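Local coordinates for chitinase (Chromobacterium violaceum, PDB 4TXG), which probably binds chitin and hydrolyses its glycosidic bonds as a family 18 glycosyl hydrolase, at residues C121-E124 / A125-Q128; Y159-S162 / W163-G166; Y173-S176 / D177-W180; T777-R781 / D782-Y786. All blocks are in the same frame, centred on the assembly; numbering follows the deposited sequence.

Contact 1: C121-E124 / A125-Q128; sequences CRPE and ALAQ
Arg122 reaches across the bend of the chain and donates a hydrogen bond from NH1 to Leu126 O, 2.8 Å away. The bond reaches the oxygen in the plane of its carbonyl, on a lone pair, but the oxygen, at the edge of the guanidinium, is tilted 29° out of the guanidinium plane, and the bond is bent, with an N-H...O angle of 131°. The arginine chain leaves with CG anti to the backbone N and then folds at chi3 (53°), which turns the guanidinium back over the turn. CD, set by the extended first part of the chain, lies 3.8 Å from Gln128 CB, where the two long side chains cross obliquely. Beside this, Pro123 and Leu126 lie side by side and point the same way, with Leu126 CD2 against Pro123 CD (3.9 Å) and CG. Their backbones are tied too: Leu126 N donates to Pro123 O at 3.1 Å. Between these two residues Glu124 and Ala125 form the corner, and Ala125 takes the positive phi that such a corner demands.

Further out, Cys121 fixes the start of the segment through its disulfide to Cys137, and Tyr140 packs against Pro123. Glu124 O accepts from Arg456 NH1, while Ala127 shares a backbone hydrogen bond with Lys387. The whole is a type II beta turn from Pro123 to Leu126, spanned by the side chain of the residue before it, Arg122, and set in the loop that precedes the first barrel strand, 155-161.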
ATOM      1  N   CYS A 121     -22.104  11.551   5.090  1.00 14.12           N
ATOM      2  CA  CYS A 121     -21.271  11.036   4.004  1.00  9.99           C
ATOM      3  C   CYS A 121     -19.878  10.612   4.465  1.00  9.51           C
ATOM      4  O   CYS A 121     -19.005  10.354   3.638  1.00 11.52           O
ATOM      5  CB  CYS A 121     -21.140  12.087   2.899  1.00 14.31           C
ATOM      6  SG  CYS A 121     -22.720  12.553   2.155  1.00 17.22           S
ATOM      7  N   ARG A 122     -19.655  10.539   5.772  1.00 10.09           N
ATOM      8  CA  ARG A 122     -18.328  10.162   6.252  1.00  9.93           C
ATOM      9  C   ARG A 122     -18.061   8.684   5.953  1.00 10.84           C
ATOM     10  O   ARG A 122     -18.906   7.842   6.243  1.00 10.90           O
ATOM     11  CB  ARG A 122     -18.194  10.437   7.759  1.00 10.81           C
ATOM     12  CG  ARG A 122     -16.816  10.104   8.304  1.00 12.84           C
ATOM     13  CD  ARG A 122     -16.674  10.455   9.792  1.00 12.83           C
ATOM     14  NE  ARG A 122     -17.734   9.861  10.598  1.00 17.97           N
ATOM     15  CZ  ARG A 122     -17.692   8.635  11.118  1.00 30.45           C
ATOM     16  NH1 ARG A 122     -16.631   7.853  10.927  1.00 27.42           N
ATOM     17  NH2 ARG A 122     -18.717   8.187  11.836  1.00 32.90           N
ATOM     18  N   PRO A 123     -16.899   8.371   5.349  1.00 10.50           N
ATOM     19  CA  PRO A 123     -16.540   6.960   5.125  1.00  9.82           C
ATOM     20  C   PRO A 123     -16.569   6.143   6.408  1.00 10.44           C
ATOM     21  O   PRO A 123     -16.193   6.644   7.474  1.00  8.84           O
ATOM     22  CB  PRO A 123     -15.115   7.042   4.564  1.00  7.85           C
ATOM     23  CG  PRO A 123     -15.103   8.362   3.829  1.00  9.63           C
ATOM     24  CD  PRO A 123     -15.937   9.287   4.713  1.00  9.82           C
ATOM     25  N   GLU A 124     -17.026   4.898   6.305  1.00 10.10           N
ATOM     26  CA  GLU A 124     -17.094   4.008   7.457  1.00 10.81           C
ATOM     27  C   GLU A 124     -15.765   3.939   8.214  1.00  9.28           C
ATOM     28  O   GLU A 124     -14.722   3.695   7.617  1.00 10.29           O
ATOM     29  CB  GLU A 124     -17.510   2.603   7.011  1.00 11.35           C
ATOM     30  CG  GLU A 124     -17.500   1.566   8.129  1.00 14.97           C
ATOM     31  CD  GLU A 124     -17.833   0.168   7.625  1.00 20.84           C
ATOM     32  OE1 GLU A 124     -18.416   0.052   6.528  1.00 21.06           O
ATOM     33  OE2 GLU A 124     -17.500  -0.814   8.316  1.00 19.64           O
ATOM     34  N   ALA A 125     -15.832   4.172   9.523  1.00  9.64           N
ATOM     35  CA  ALA A 125     -14.693   4.049  10.440  1.00 10.46           C
ATOM     36  C   ALA A 125     -13.610   5.125  10.276  1.00 11.96           C
ATOM     37  O   ALA A 125     -12.590   5.090  10.970  1.00 12.00           O
ATOM     38  CB  ALA A 125     -14.061   2.653  10.316  1.00  9.55           C
ATOM     39  N   LEU A 126     -13.815   6.088   9.387  1.00  8.58           N
ATOM     40  CA  LEU A 126     -12.820   7.160   9.244  1.00  9.80           C
ATOM     41  C   LEU A 126     -12.871   8.113  10.437  1.00 12.25           C
ATOM     42  O   LEU A 126     -13.944   8.530  10.879  1.00 12.23           O
ATOM     43  CB  LEU A 126     -13.032   7.938   7.941  1.00  8.23           C
ATOM     44  CG  LEU A 126     -12.023   9.055   7.605  1.00 10.11           C
ATOM     45  CD1 LEU A 126     -10.643   8.498   7.280  1.00  8.24           C
ATOM     46  CD2 LEU A 126     -12.535   9.898   6.441  1.00  9.07           C
ATOM     47  N   ALA A 127     -11.700   8.451  10.967  1.00  8.95           N
ATOM     48  CA  ALA A 127     -11.631   9.360  12.097  1.00 14.24           C
ATOM     49  C   ALA A 127     -11.821  10.800  11.635  1.00 21.94           C
ATOM     50  O   ALA A 127     -10.984  11.337  10.918  1.00 32.08           O
ATOM     51  CB  ALA A 127     -10.299   9.208  12.812  1.00 16.67           C
ATOM     52  N   GLN A 128     -12.912  11.433  12.048  1.00 26.07           N
ATOM     53  CA  GLN A 128     -13.107  12.833  11.684  1.00 29.02           C
ATOM     54  C   GLN A 128     -12.581  13.761  12.769  1.00 26.71           C
ATOM     55  O   GLN A 128     -12.651  13.456  13.956  1.00 28.44           O
ATOM     56  CB  GLN A 128     -14.580  13.150  11.417  1.00 33.87           C
ATOM     57  CG  GLN A 128     -14.788  14.592  10.938  1.00 34.14           C
ATOM     58  CD  GLN A 128     -16.205  15.088  11.104  1.00 35.01           C
ATOM     59  OE1 GLN A 128     -17.162  14.320  10.987  1.00 43.80           O
ATOM     60  NE2 GLN A 128     -16.351  16.383  11.381  1.00 20.53           N
TER

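Contact 2: Y159-S162 / W163-G166; sequences YFTS and WRTG
Thr161 and Arg164 converge on one carboxylate oxygen, Glu604 OE2: Thr161 OG1 is hydrogen-bonded to it and Arg164 NE makes a salt bridge with it. Two groups from one short piece of chain thus grip a single acceptor, which brings OG1 to 3.6 Å from NE. This happens where strand 155-161 ends and its loop begins, in the parallel barrel (TIM barrel) of family 18 glycosyl hydrolases, whose catalytic site lies at the C-terminal ends of the strands. The neighbouring Tyr159 OH is hydrogen-bonded to Asp310 OD2, on strand 308-312.

The main side-chain contact is a CH-pi one. Thr161 CB sits over the face of the Trp163 indole, 3.6 Å from the centroid of its six-membered ring and 12° from the ring normal. The threonine methyl CG2 also touches the ring, 3.5 Å from CZ2. Trp163 can fold back like this because its CG lies between the backbone N and the carbonyl carbon (chi1 48°), which swings the indole over the preceding residues instead of onward. Trp603 of strand 599-603 touches both Thr161 and Trp163. NE1 of the indole in turn lies over one face of the Arg164 guanidinium, toward its rim.

A water closes the backbone of the bend, hydrogen-bonded to Thr161 O at 2.9 Å, probably as donor, and weakly accepting from Arg164 N. The chain then carries on, and the methyl CG2 of Thr165 comes to rest 3.4 Å from Ser162 O.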
ATOM      1  N   TYR A 159      -0.050   5.139 -10.675  1.00  8.90           N
ATOM      2  CA  TYR A 159       1.113   5.952 -10.358  1.00  8.92           C
ATOM      3  C   TYR A 159       1.745   6.500 -11.625  1.00  9.29           C
ATOM      4  O   TYR A 159       2.050   5.748 -12.555  1.00 10.24           O
ATOM      5  CB  TYR A 159       2.151   5.150  -9.583  1.00  7.59           C
ATOM      6  CG  TYR A 159       1.905   5.140  -8.100  1.00  9.64           C
ATOM      7  CD1 TYR A 159       2.395   6.155  -7.295  1.00  9.99           C
ATOM      8  CD2 TYR A 159       1.204   4.102  -7.503  1.00 15.00           C
ATOM      9  CE1 TYR A 159       2.176   6.150  -5.935  1.00 14.43           C
ATOM     10  CE2 TYR A 159       0.986   4.083  -6.140  1.00 19.55           C
ATOM     11  CZ  TYR A 159       1.475   5.113  -5.359  1.00 20.26           C
ATOM     12  OH  TYR A 159       1.249   5.101  -3.996  1.00 23.85           O
ATOM     13  N   PHE A 160       1.931   7.812 -11.643  1.00  7.23           N
ATOM     14  CA  PHE A 160       2.610   8.519 -12.726  1.00  6.85           C
ATOM     15  C   PHE A 160       3.977   8.978 -12.251  1.00 10.58           C
ATOM     16  O   PHE A 160       4.064   9.788 -11.332  1.00  9.23           O
ATOM     17  CB  PHE A 160       1.789   9.731 -13.162  1.00  6.84           C
ATOM     18  CG  PHE A 160       2.456  10.567 -14.216  1.00  7.72           C
ATOM     19  CD1 PHE A 160       2.332  10.230 -15.561  1.00  8.15           C
ATOM     20  CD2 PHE A 160       3.214  11.677 -13.869  1.00 10.50           C
ATOM     21  CE1 PHE A 160       2.937  10.999 -16.540  1.00  9.42           C
ATOM     22  CE2 PHE A 160       3.831  12.452 -14.842  1.00 12.41           C
ATOM     23  CZ  PHE A 160       3.689  12.112 -16.186  1.00 11.51           C
ATOM     24  N   THR A 161       5.038   8.474 -12.866  1.00  9.75           N
ATOM     25  CA  THR A 161       6.383   8.843 -12.437  1.00  7.46           C
ATOM     26  C   THR A 161       6.862  10.090 -13.154  1.00  9.77           C
ATOM     27  O   THR A 161       6.595  10.278 -14.344  1.00 10.05           O
ATOM     28  CB  THR A 161       7.385   7.690 -12.663  1.00  9.46           C
ATOM     29  OG1 THR A 161       7.428   7.351 -14.054  1.00 10.28           O
ATOM     30  CG2 THR A 161       6.970   6.458 -11.862  1.00 11.36           C
ATOM     31  N   SER A 162       7.586  10.936 -12.423  1.00  8.39           N
ATOM     32  CA  SER A 162       7.997  12.250 -12.934  1.00  9.67           C
ATOM     33  C   SER A 162       9.174  12.208 -13.890  1.00  9.34           C
ATOM     34  O   SER A 162       9.446  13.195 -14.587  1.00 10.99           O
ATOM     35  CB  SER A 162       8.353  13.174 -11.766  1.00 10.91           C
ATOM     36  OG  SER A 162       9.528  12.728 -11.097  1.00 11.97           O
ATOM     37  N   TRP A 163       9.880  11.078 -13.923  1.00  9.21           N
ATOM     38  CA  TRP A 163      11.190  11.066 -14.562  1.00 11.49           C
ATOM     39  C   TRP A 163      11.237  10.550 -15.997  1.00 15.92           C
ATOM     40  O   TRP A 163      12.323  10.427 -16.554  1.00 23.43           O
ATOM     41  CB  TRP A 163      12.184  10.262 -13.707  1.00 10.72           C
ATOM     42  CG  TRP A 163      11.732   8.904 -13.211  1.00 13.07           C
ATOM     43  CD1 TRP A 163      11.893   7.699 -13.845  1.00 16.57           C
ATOM     44  CD2 TRP A 163      11.103   8.610 -11.956  1.00 12.59           C
ATOM     45  NE1 TRP A 163      11.385   6.682 -13.069  1.00 16.96           N
ATOM     46  CE2 TRP A 163      10.897   7.216 -11.901  1.00 14.99           C
ATOM     47  CE3 TRP A 163      10.691   9.394 -10.871  1.00 14.41           C
ATOM     48  CZ2 TRP A 163      10.299   6.588 -10.811  1.00 14.72           C
ATOM     49  CZ3 TRP A 163      10.093   8.771  -9.790  1.00 15.20           C
ATOM     50  CH2 TRP A 163       9.901   7.383  -9.767  1.00 14.37           C
ATOM     51  N   ARG A 164      10.090  10.277 -16.612  1.00 11.29           N
ATOM     52  CA  ARG A 164      10.095   9.833 -18.008  1.00  9.75           C
ATOM     53  C   ARG A 164       9.737  10.990 -18.949  1.00 10.37           C
ATOM     54  O   ARG A 164       8.748  10.955 -19.684  1.00 13.05           O
ATOM     55  CB  ARG A 164       9.153   8.641 -18.189  1.00 11.95           C
ATOM     56  CG  ARG A 164       9.483   7.518 -17.190  1.00 15.19           C
ATOM     57  CD  ARG A 164       8.833   6.179 -17.525  1.00 15.62           C
ATOM     58  NE  ARG A 164       9.129   5.215 -16.469  1.00 11.98           N
ATOM     59  CZ  ARG A 164      10.260   4.527 -16.389  1.00 13.17           C
ATOM     60  NH1 ARG A 164      11.189   4.671 -17.326  1.00 16.22           N
ATOM     61  NH2 ARG A 164      10.462   3.689 -15.376  1.00 11.47           N
ATOM     62  N   THR A 165      10.586  12.011 -18.923  1.00  9.66           N
ATOM     63  CA  THR A 165      10.338  13.259 -19.626  1.00  9.83           C
ATOM     64  C   THR A 165      10.780  13.187 -21.074  1.00 13.79           C
ATOM     65  O   THR A 165      10.430  14.049 -21.876  1.00 10.91           O
ATOM     66  CB  THR A 165      11.078  14.421 -18.965  1.00 13.78           C
ATOM     67  OG1 THR A 165      12.491  14.218 -19.115  1.00 15.53           O
ATOM     68  CG2 THR A 165      10.731  14.488 -17.490  1.00 13.74           C
ATOM     69  N   GLY A 166      11.569  12.164 -21.389  1.00 12.35           N
ATOM     70  CA  GLY A 166      12.107  12.002 -22.728  1.00 15.90           C
ATOM     71  C   GLY A 166      13.240  12.944 -23.101  1.00 17.04           C
ATOM     72  O   GLY A 166      13.718  12.908 -24.234  1.00 17.55           O
TER
HETATM   73  O   HOH W   1       7.370  11.548 -16.825  1.00  9.73           O

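Contact 3: Y173-S176 / D177-W180; sequences YLAS and DIPW. With CS (cesium ion), chain N.
Leu174 and Asp177 are joined twice over, and this is the tight part of the contact. Leu174 N gives a nearly straight bond (174°) to Asp177 OD2 at 2.8 Å, meeting the carboxylate on its anti side, somewhat out of the carboxylate plane. In return Asp177 N donates to Leu174 O, also at 2.8 Å. With Asp177 CG anti to its carbonyl carbon (chi1 -63°), the carboxylate runs alongside Leu174. Asp177 CB rests over one face of the Tyr173 ring, toward the rim, 4.0 Å from the centroid in a CH-pi contact. Ile178 packs on the same tyrosine, crossing it at about a right angle, with CG1 4.0 Å from Tyr173 CE1.

One residue on, Ala175 O takes the indole N-H of Trp180 (NE1) at 3.0 Å, close to the ring plane, along with a weak bond from Ile178 N. These overlapping turns, followed by an inverse gamma turn centred on Pro179, belong to the long connection between the first two strands of the TIM barrel, 155-161 and 185-193. The inner side chains of the connection find barrel neighbours: Tyr173 and Ile178 press on Phe160, while Trp180 stacks on Tyr239 of helix 231-242.

The other side is looser and wet. Here the carbonyls of Ser176 and Ile178 turn outward to a cesium ion, Ser176 O and Ile178 O each lying 3.3 Å from it, distances usual for so large a monovalent cation. Two waters complete the ligands the ion has here, one of them 3.0 Å away.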
ATOM      1  N   TYR A 173       6.890   9.383 -21.108  1.00 10.85           N
ATOM      2  CA  TYR A 173       5.509   9.139 -20.739  1.00 10.27           C
ATOM      3  C   TYR A 173       5.019  10.373 -20.011  1.00 10.84           C
ATOM      4  O   TYR A 173       5.411  10.632 -18.875  1.00 11.43           O
ATOM      5  CB  TYR A 173       5.365   7.890 -19.873  1.00 10.03           C
ATOM      6  CG  TYR A 173       3.924   7.484 -19.668  1.00 10.23           C
ATOM      7  CD1 TYR A 173       3.170   8.023 -18.634  1.00 12.75           C
ATOM      8  CD2 TYR A 173       3.312   6.572 -20.522  1.00 11.31           C
ATOM      9  CE1 TYR A 173       1.844   7.655 -18.448  1.00 11.01           C
ATOM     10  CE2 TYR A 173       1.987   6.198 -20.347  1.00 10.96           C
ATOM     11  CZ  TYR A 173       1.261   6.740 -19.303  1.00 11.46           C
ATOM     12  OH  TYR A 173      -0.054   6.360 -19.127  1.00 11.31           O
ATOM     13  N   LEU A 174       4.173  11.138 -20.691  1.00 11.40           N
ATOM     14  CA  LEU A 174       3.737  12.443 -20.211  1.00  8.64           C
ATOM     15  C   LEU A 174       2.314  12.380 -19.686  1.00  9.33           C
ATOM     16  O   LEU A 174       1.616  11.382 -19.881  1.00 10.56           O
ATOM     17  CB  LEU A 174       3.829  13.471 -21.337  1.00  9.04           C
ATOM     18  CG  LEU A 174       5.204  13.541 -22.008  1.00 11.84           C
ATOM     19  CD1 LEU A 174       5.200  14.662 -23.042  1.00 14.75           C
ATOM     20  CD2 LEU A 174       6.295  13.756 -20.954  1.00 14.91           C
ATOM     21  N   ALA A 175       1.880  13.443 -19.012  1.00 10.87           N
ATOM     22  CA  ALA A 175       0.550  13.440 -18.405  1.00 15.25           C
ATOM     23  C   ALA A 175      -0.519  13.317 -19.492  1.00 16.05           C
ATOM     24  O   ALA A 175      -1.621  12.819 -19.255  1.00 17.70           O
ATOM     25  CB  ALA A 175       0.342  14.706 -17.563  1.00 17.31           C
ATOM     26  N   SER A 176      -0.168  13.737 -20.702  1.00 14.78           N
ATOM     27  CA  SER A 176      -1.068  13.628 -21.840  1.00 18.10           C
ATOM     28  C   SER A 176      -1.201  12.199 -22.372  1.00 17.13           C
ATOM     29  O   SER A 176      -2.087  11.929 -23.177  1.00 18.55           O
ATOM     30  CB  SER A 176      -0.597  14.560 -22.964  1.00 23.26           C
ATOM     31  OG  SER A 176       0.770  14.339 -23.263  1.00 23.49           O
ATOM     32  N   ASP A 177      -0.330  11.289 -21.925  1.00 12.70           N
ATOM     33  CA  ASP A 177      -0.374   9.882 -22.345  1.00 14.99           C
ATOM     34  C   ASP A 177      -1.218   9.006 -21.421  1.00 14.16           C
ATOM     35  O   ASP A 177      -1.482   7.834 -21.720  1.00 14.93           O
ATOM     36  CB  ASP A 177       1.047   9.307 -22.415  1.00 17.92           C
ATOM     37  CG  ASP A 177       1.905  10.011 -23.452  1.00 22.09           C
ATOM     38  OD1 ASP A 177       1.401  10.232 -24.568  1.00 25.25           O
ATOM     39  OD2 ASP A 177       3.067  10.362 -23.149  1.00 13.93           O
ATOM     40  N   ILE A 178      -1.615   9.575 -20.288  1.00  8.93           N
ATOM     41  CA  ILE A 178      -2.434   8.881 -19.301  1.00  8.07           C
ATOM     42  C   ILE A 178      -3.816   8.551 -19.868  1.00 11.14           C
ATOM     43  O   ILE A 178      -4.410   9.380 -20.563  1.00 10.63           O
ATOM     44  CB  ILE A 178      -2.582   9.753 -18.028  1.00 10.31           C
ATOM     45  CG1 ILE A 178      -1.234   9.915 -17.315  1.00 10.99           C
ATOM     46  CG2 ILE A 178      -3.624   9.176 -17.069  1.00  8.31           C
ATOM     47  CD1 ILE A 178      -1.288  10.896 -16.141  1.00 11.88           C
ATOM     48  N   PRO A 179      -4.327   7.336 -19.600  1.00 13.03           N
ATOM     49  CA  PRO A 179      -5.703   6.996 -19.988  1.00 12.80           C
ATOM     50  C   PRO A 179      -6.732   7.607 -19.032  1.00 11.67           C
ATOM     51  O   PRO A 179      -7.344   6.907 -18.223  1.00 10.38           O
ATOM     52  CB  PRO A 179      -5.720   5.466 -19.911  1.00 12.43           C
ATOM     53  CG  PRO A 179      -4.714   5.148 -18.842  1.00 11.87           C
ATOM     54  CD  PRO A 179      -3.612   6.173 -19.032  1.00 12.88           C
ATOM     55  N   TRP A 180      -6.912   8.917 -19.131  1.00 10.63           N
ATOM     56  CA  TRP A 180      -7.787   9.647 -18.226  1.00 10.00           C
ATOM     57  C   TRP A 180      -9.217   9.109 -18.157  1.00 11.82           C
ATOM     58  O   TRP A 180      -9.853   9.170 -17.102  1.00 13.81           O
ATOM     59  CB  TRP A 180      -7.824  11.120 -18.632  1.00  9.26           C
ATOM     60  CG  TRP A 180      -6.561  11.860 -18.305  1.00 10.57           C
ATOM     61  CD1 TRP A 180      -5.442  11.968 -19.084  1.00 12.09           C
ATOM     62  CD2 TRP A 180      -6.294  12.604 -17.112  1.00  9.98           C
ATOM     63  NE1 TRP A 180      -4.498  12.739 -18.446  1.00 10.90           N
ATOM     64  CE2 TRP A 180      -4.992  13.133 -17.233  1.00 10.26           C
ATOM     65  CE3 TRP A 180      -7.029  12.873 -15.956  1.00 10.35           C
ATOM     66  CZ2 TRP A 180      -4.406  13.913 -16.232  1.00 11.20           C
ATOM     67  CZ3 TRP A 180      -6.448  13.663 -14.968  1.00 12.33           C
ATOM     68  CH2 TRP A 180      -5.147  14.168 -15.116  1.00 11.30           C
TER
HETATM   69 CS    CS N 813      -4.714  10.078 -23.760  1.00152.21          CS
HETATM   70  O   HOH W   2      -4.081  12.804 -25.163  1.00 33.98           O
HETATM   71  O   HOH W   3      -6.845  12.009 -23.038  1.00 55.50           O

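Contact 4: T777-R781 / D782-Y786; sequences TYAIR and DEAPY
Ile780 and Asp782 cross each other as the chain leaves its strand, with Ile780 CD1 3.9 Å from Asp782 CB. This is the tight turn that follows strand 776-780, in the mixed sheet of the C-terminal Chitinase C region, where the strand lies between 656-657 and 767-773. Ile780 CG1 stands between the backbone N and the carbonyl carbon (chi1 66°), which brings the side chain round toward the turn and also beside Glu783, whose chain it crosses at a slant. The glutamate carboxylate is engaged elsewhere: it accepts from the backbone N of His768 and of Tyr769, and a water links OE1 to Ile780 N.

One carbonyl holds the turn together. Ile780 O receives Glu783 N from above its plane at 3.1 Å and Ala784 N within the plane at 2.9 Å, so two consecutive amides share a single acceptor. Ala784 CB lies 3.9 Å from Ala779 CB.

Arg781 sets out away from the turn at CB, but a bend at chi3 (69°) brings its guanidinium to Pro785 O, which it meets edge-on, in the guanidinium plane, with NH2 3.0 Å from the oxygen. Tyr789 adds a cation-pi contact to the same arginine. Next to that bond, a water accepts a hydrogen bond from Arg781 NE at 2.7 Å and donates one to Ala784 O at 2.8 Å.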
ATOM      1  N   THR A 777     -26.529  -7.107  24.322  1.00 14.27           N
ATOM      2  CA  THR A 777     -25.275  -6.904  23.610  1.00 12.41           C
ATOM      3  C   THR A 777     -25.175  -5.467  23.092  1.00 14.47           C
ATOM      4  O   THR A 777     -26.057  -4.987  22.379  1.00 18.94           O
ATOM      5  CB  THR A 777     -25.126  -7.902  22.440  1.00 18.78           C
ATOM      6  OG1 THR A 777     -25.134  -9.239  22.958  1.00 19.81           O
ATOM      7  CG2 THR A 777     -23.816  -7.673  21.698  1.00 17.15           C
ATOM      8  N   TYR A 778     -24.093  -4.791  23.467  1.00 10.55           N
ATOM      9  CA  TYR A 778     -23.882  -3.385  23.133  1.00 10.20           C
ATOM     10  C   TYR A 778     -22.733  -3.227  22.156  1.00 11.93           C
ATOM     11  O   TYR A 778     -21.761  -3.958  22.236  1.00 12.91           O
ATOM     12  CB  TYR A 778     -23.566  -2.570  24.395  1.00 10.31           C
ATOM     13  CG  TYR A 778     -24.685  -2.552  25.412  1.00 15.24           C
ATOM     14  CD1 TYR A 778     -24.797  -3.553  26.372  1.00 13.88           C
ATOM     15  CD2 TYR A 778     -25.637  -1.539  25.401  1.00 17.76           C
ATOM     16  CE1 TYR A 778     -25.834  -3.539  27.305  1.00 14.78           C
ATOM     17  CE2 TYR A 778     -26.671  -1.515  26.331  1.00 18.40           C
ATOM     18  CZ  TYR A 778     -26.760  -2.518  27.278  1.00 18.45           C
ATOM     19  OH  TYR A 778     -27.792  -2.496  28.199  1.00 17.16           O
ATOM     20  N   ALA A 779     -22.840  -2.265  21.246  1.00 11.51           N
ATOM     21  CA  ALA A 779     -21.669  -1.822  20.501  1.00  9.36           C
ATOM     22  C   ALA A 779     -20.884  -0.888  21.417  1.00  9.65           C
ATOM     23  O   ALA A 779     -21.335  -0.585  22.522  1.00 11.06           O
ATOM     24  CB  ALA A 779     -22.070  -1.117  19.217  1.00 12.82           C
ATOM     25  N   ILE A 780     -19.700  -0.462  20.996  1.00 10.14           N
ATOM     26  CA  ILE A 780     -18.980   0.522  21.799  1.00  9.05           C
ATOM     27  C   ILE A 780     -19.062   1.889  21.138  1.00  9.24           C
ATOM     28  O   ILE A 780     -19.160   2.005  19.919  1.00 10.66           O
ATOM     29  CB  ILE A 780     -17.503   0.124  22.053  1.00 11.08           C
ATOM     30  CG1 ILE A 780     -16.673   0.125  20.770  1.00 10.18           C
ATOM     31  CG2 ILE A 780     -17.429  -1.251  22.722  1.00 10.62           C
ATOM     32  CD1 ILE A 780     -15.178  -0.036  21.036  1.00 10.00           C
ATOM     33  N   ARG A 781     -19.053   2.931  21.960  1.00 10.43           N
ATOM     34  CA  ARG A 781     -19.220   4.290  21.462  1.00  9.85           C
ATOM     35  C   ARG A 781     -18.078   4.718  20.540  1.00 12.40           C
ATOM     36  O   ARG A 781     -18.275   5.559  19.665  1.00 13.43           O
ATOM     37  CB  ARG A 781     -19.333   5.281  22.624  1.00 11.04           C
ATOM     38  CG  ARG A 781     -20.541   5.096  23.526  1.00 12.22           C
ATOM     39  CD  ARG A 781     -20.964   6.446  24.102  1.00 12.50           C
ATOM     40  NE  ARG A 781     -21.507   7.309  23.058  1.00 11.55           N
ATOM     41  CZ  ARG A 781     -21.588   8.633  23.141  1.00 19.71           C
ATOM     42  NH1 ARG A 781     -21.151   9.265  24.228  1.00 18.85           N
ATOM     43  NH2 ARG A 781     -22.102   9.329  22.133  1.00 17.42           N
ATOM     44  N   ASP A 782     -16.890   4.143  20.724  1.00 11.72           N
ATOM     45  CA  ASP A 782     -15.753   4.479  19.855  1.00 12.74           C
ATOM     46  C   ASP A 782     -16.027   4.115  18.399  1.00 18.53           C
ATOM     47  O   ASP A 782     -15.453   4.717  17.484  1.00 21.01           O
ATOM     48  CB  ASP A 782     -14.474   3.779  20.323  1.00 12.79           C
ATOM     49  CG  ASP A 782     -13.864   4.432  21.547  1.00 18.82           C
ATOM     50  OD1 ASP A 782     -14.206   5.600  21.826  1.00 20.06           O
ATOM     51  OD2 ASP A 782     -13.047   3.778  22.230  1.00 21.13           O
ATOM     52  N   GLU A 783     -16.900   3.131  18.185  1.00 14.15           N
ATOM     53  CA  GLU A 783     -17.237   2.688  16.833  1.00 13.35           C
ATOM     54  C   GLU A 783     -18.644   3.074  16.420  1.00 16.19           C
ATOM     55  O   GLU A 783     -18.956   3.127  15.231  1.00 17.17           O
ATOM     56  CB  GLU A 783     -17.089   1.170  16.711  1.00 13.04           C
ATOM     57  CG  GLU A 783     -15.667   0.690  16.912  1.00 14.26           C
ATOM     58  CD  GLU A 783     -15.517  -0.795  16.664  1.00 16.19           C
ATOM     59  OE1 GLU A 783     -16.296  -1.578  17.254  1.00 10.53           O
ATOM     60  OE2 GLU A 783     -14.621  -1.170  15.875  1.00 15.45           O
ATOM     61  N   ALA A 784     -19.497   3.322  17.407  1.00 13.00           N
ATOM     62  CA  ALA A 784     -20.905   3.594  17.146  1.00 12.20           C
ATOM     63  C   ALA A 784     -21.366   4.806  17.956  1.00 13.27           C
ATOM     64  O   ALA A 784     -22.182   4.678  18.873  1.00 12.93           O
ATOM     65  CB  ALA A 784     -21.752   2.356  17.479  1.00 11.67           C
ATOM     66  N   PRO A 785     -20.857   5.996  17.603  1.00 16.11           N
ATOM     67  CA  PRO A 785     -21.048   7.203  18.417  1.00 17.29           C
ATOM     68  C   PRO A 785     -22.469   7.770  18.403  1.00 17.52           C
ATOM     69  O   PRO A 785     -22.784   8.602  19.256  1.00 17.32           O
ATOM     70  CB  PRO A 785     -20.072   8.195  17.782  1.00 15.64           C
ATOM     71  CG  PRO A 785     -19.994   7.771  16.358  1.00 18.59           C
ATOM     72  CD  PRO A 785     -20.051   6.273  16.396  1.00 16.91           C
ATOM     73  N   TYR A 786     -23.317   7.328  17.478  1.00 14.50           N
ATOM     74  CA  TYR A 786     -24.669   7.870  17.397  1.00 18.93           C
ATOM     75  C   TYR A 786     -25.751   6.967  17.996  1.00 18.29           C
ATOM     76  O   TYR A 786     -26.914   7.364  18.068  1.00 18.78           O
ATOM     77  CB  TYR A 786     -25.029   8.181  15.948  1.00 18.15           C
ATOM     78  CG  TYR A 786     -24.088   9.135  15.256  1.00 18.38           C
ATOM     79  CD1 TYR A 786     -24.081  10.486  15.573  1.00 21.71           C
ATOM     80  CD2 TYR A 786     -23.224   8.685  14.261  1.00 22.10           C
ATOM     81  CE1 TYR A 786     -23.225  11.365  14.923  1.00 24.15           C
ATOM     82  CE2 TYR A 786     -22.369   9.556  13.605  1.00 22.25           C
ATOM     83  CZ  TYR A 786     -22.373  10.895  13.941  1.00 23.25           C
ATOM     84  OH  TYR A 786     -21.522  11.769  13.294  1.00 26.03           O
TER
HETATM   85  O   HOH W   4     -18.819  -1.589  18.293  1.00 12.51           O
HETATM   86  O   HOH W   5     -23.009   5.955  21.205  1.00 15.67           O

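How the contacts relate
All four contacts are local and follow one another in series; none nests in or crosses another. Contact 1 comes first, a closed turn ahead of the barrel. Contact 2 rounds the end of strand 155-161, and contact 3 folds the following loop before strand 185-193. These two touch: Arg164 O and Tyr173 N make a probable hydrogen bond of 2.8 Å, and Phe160 packs on the chain of 173-175. Contact 4 closes the turn after strand 776-780, on the opposite side of the chain's centre from contact 2, its centre about 46 Å from those of contacts 2 and 3. Yet it returns to contact 1, where Arg122 packs loosely on Tyr786, so the N-terminal loop meets the C-terminal sheet region.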